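PDB 2I5I: UPF0249 protein EF_3048 from Enterococcus faecalis, which probably removes acetyl groups from acetylated carbohydrates, a magnesium-dependent step in the breakdown of oligosaccharides. Local coordinates for residues I8-D13 / H126-H131. Sequence-based numbering, arbitrary orientation.
Sequences IINADD and HIDSHH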
loop_
_atom_site.group_PDB
_atom_site.type_symbol
_atom_site.label_atom_id
_atom_site.label_comp_id
_atom_site.label_asym_id
_atom_site.label_seq_id
_atom_site.Cartn_x
_atom_site.Cartn_y
_atom_site.Cartn_z
ATOM N N ILE A 8 -22.862 2.982 18.417
ATOM C CA ILE A 8 -22.224 3.650 17.306
ATOM C C ILE A 8 -21.767 5.006 17.839
ATOM O O ILE A 8 -22.561 5.799 18.350
ATOM C CB ILE A 8 -23.202 3.799 16.138
ATOM C CG1 ILE A 8 -23.759 2.483 15.609
ATOM C CG2 ILE A 8 -22.557 4.621 15.032
ATOM C CD1 ILE A 8 -24.902 2.677 14.639
ATOM N N ILE A 9 -20.485 5.276 17.767
ATOM C CA ILE A 9 -19.820 6.525 18.107
ATOM C C ILE A 9 -19.325 7.096 16.789
ATOM O O ILE A 9 -18.413 6.598 16.146
ATOM C CB ILE A 9 -18.686 6.335 19.128
ATOM C CG1 ILE A 9 -19.191 5.605 20.359
ATOM C CG2 ILE A 9 -18.033 7.652 19.506
ATOM C CD1 ILE A 9 -18.197 5.366 21.460
ATOM N N ASN A 10 -20.046 8.138 16.369
ATOM C CA ASN A 10 -19.868 8.650 15.014
ATOM C C ASN A 10 -19.331 10.067 15.098
ATOM O O ASN A 10 -19.928 10.947 15.714
ATOM C CB ASN A 10 -21.172 8.645 14.198
ATOM C CG ASN A 10 -20.949 9.111 12.770
ATOM O OD1 ASN A 10 -20.801 8.312 11.835
ATOM N ND2 ASN A 10 -20.941 10.417 12.612
ATOM N N ALA A 11 -18.199 10.256 14.427
ATOM C CA ALA A 11 -17.593 11.578 14.327
ATOM C C ALA A 11 -18.179 12.329 13.147
ATOM O O ALA A 11 -18.050 11.893 12.001
ATOM C CB ALA A 11 -16.079 11.457 14.163
ATOM N N ASP A 12 -18.827 13.459 13.386
ATOM C CA ASP A 12 -19.324 14.264 12.283
ATOM C C ASP A 12 -18.206 15.094 11.640
ATOM O O ASP A 12 -17.206 15.422 12.294
ATOM C CB ASP A 12 -20.457 15.164 12.794
ATOM C CG ASP A 12 -21.666 14.382 13.272
ATOM O OD1 ASP A 12 -21.631 13.133 13.288
ATOM O OD2 ASP A 12 -22.673 15.031 13.641
ATOM N N ASP A 13 -18.354 15.397 10.364
ATOM C CA ASP A 13 -17.567 16.362 9.622
ATOM C C ASP A 13 -16.279 15.802 9.027
ATOM O O ASP A 13 -15.332 16.553 8.778
ATOM C CB ASP A 13 -17.217 17.573 10.504
ATOM C CG ASP A 13 -18.417 18.415 10.894
ATOM O OD1 ASP A 13 -19.444 18.285 10.198
ATOM O OD2 ASP A 13 -18.357 19.195 11.877
ATOM N N HIS A 126 -24.363 4.901 5.491
ATOM C CA HIS A 126 -25.518 5.548 6.102
ATOM C C HIS A 126 -25.535 7.037 5.787
ATOM O O HIS A 126 -24.630 7.578 5.148
ATOM C CB HIS A 126 -25.547 5.308 7.604
ATOM C CG HIS A 126 -24.719 6.161 8.493
ATOM N ND1 HIS A 126 -23.366 5.958 8.653
ATOM C CD2 HIS A 126 -25.028 7.209 9.296
ATOM C CE1 HIS A 126 -22.899 6.847 9.519
ATOM N NE2 HIS A 126 -23.878 7.639 9.930
ATOM N N ILE A 127 -26.603 7.678 6.236
ATOM C CA ILE A 127 -26.877 9.077 5.996
ATOM C C ILE A 127 -27.158 9.805 7.298
ATOM O O ILE A 127 -27.846 9.318 8.194
ATOM C CB ILE A 127 -28.113 9.276 5.069
ATOM C CG1 ILE A 127 -27.947 8.672 3.683
ATOM C CG2 ILE A 127 -28.490 10.742 4.975
ATOM C CD1 ILE A 127 -29.221 8.632 2.870
ATOM N N ASP A 128 -26.639 11.016 7.413
ATOM C CA ASP A 128 -26.958 11.919 8.509
ATOM C C ASP A 128 -26.844 13.330 7.950
ATOM O O ASP A 128 -26.669 13.446 6.731
ATOM C CB ASP A 128 -26.090 11.662 9.718
ATOM C CG ASP A 128 -24.647 12.133 9.596
ATOM O OD1 ASP A 128 -24.231 12.580 8.515
ATOM O OD2 ASP A 128 -23.937 12.030 10.622
ATOM N N SER A 129 -26.892 14.373 8.781
ATOM C CA SER A 129 -26.791 15.706 8.216
ATOM C C SER A 129 -26.112 16.693 9.163
ATOM O O SER A 129 -26.279 16.632 10.395
ATOM C CB SER A 129 -28.203 16.286 7.923
ATOM O OG SER A 129 -28.619 16.554 9.264
ATOM N N HIS A 130 -25.389 17.594 8.515
ATOM C CA HIS A 130 -24.743 18.737 9.135
ATOM C C HIS A 130 -25.795 19.613 9.794
ATOM O O HIS A 130 -26.820 19.875 9.151
ATOM C CB HIS A 130 -23.999 19.533 8.074
ATOM C CG HIS A 130 -23.178 20.672 8.581
ATOM N ND1 HIS A 130 -22.101 20.500 9.421
ATOM C CD2 HIS A 130 -23.270 22.002 8.353
ATOM C CE1 HIS A 130 -21.564 21.680 9.700
ATOM N NE2 HIS A 130 -22.256 22.611 9.063
ATOM N N HIS A 131 -25.559 20.014 11.027
ATOM C CA HIS A 131 -26.502 20.835 11.773
ATOM C C HIS A 131 -27.834 20.119 11.994
ATOM O O HIS A 131 -28.827 20.795 12.292
ATOM C CB HIS A 131 -26.749 22.152 11.028
ATOM C CG HIS A 131 -25.535 23.047 11.050
ATOM N ND1 HIS A 131 -25.463 24.212 10.326
ATOM C CD2 HIS A 131 -24.348 22.938 11.701
ATOM C CE1 HIS A 131 -24.291 24.786 10.530
ATOM N NE2 HIS A 131 -23.582 24.038 11.370
HETATM O O HOH W 1 -21.783 18.613 11.334
#
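Asn10 on strand 6-11 meets the ring edge of His126, which directly precedes strand 127-129, inside the curled parallel sheet; the two side chains approach from opposite directions. With its CG anti to the backbone N (chi1 -177°), Asn10 reaches inward from CB to an amide set nearly perpendicular, at 86°, to the imidazole of His126. Its OD1 lies in the plane of that ring, 3.5 Å from His126 CE1, and is hydrogen-bonded to Ser35. Asn10 ND2 makes a weak hydrogen bond to Asp12 OD1 (2.9 Å). It stays 3.9 Å from Asp128 OD2. There two carboxylates converge, Asp12 OD1 and Asp128 OD2 being 3.7 Å apart. Arg156 forms a salt bridge with Asp12, which probably offsets this repulsion, while Asp128 hydrogen-bonds to Thr37 through OD2 and to His64 through OD1. Farther along, one water joins the segments, donating to Asp13 OD1 (2.6 Å) and hydrogen-bonded to His130 ND1 (2.7 Å). Asp13 OD1 and His130 ND1 lie 3.5 Å apart without a direct hydrogen bond, and Arg232 pairs with Asp13 OD2. His130 is a predicted magnesium ligand; the chemistry is consistent with a metal site formed by Asp13, His64 and His130, in which Asp128 would orient His64 from the second shell.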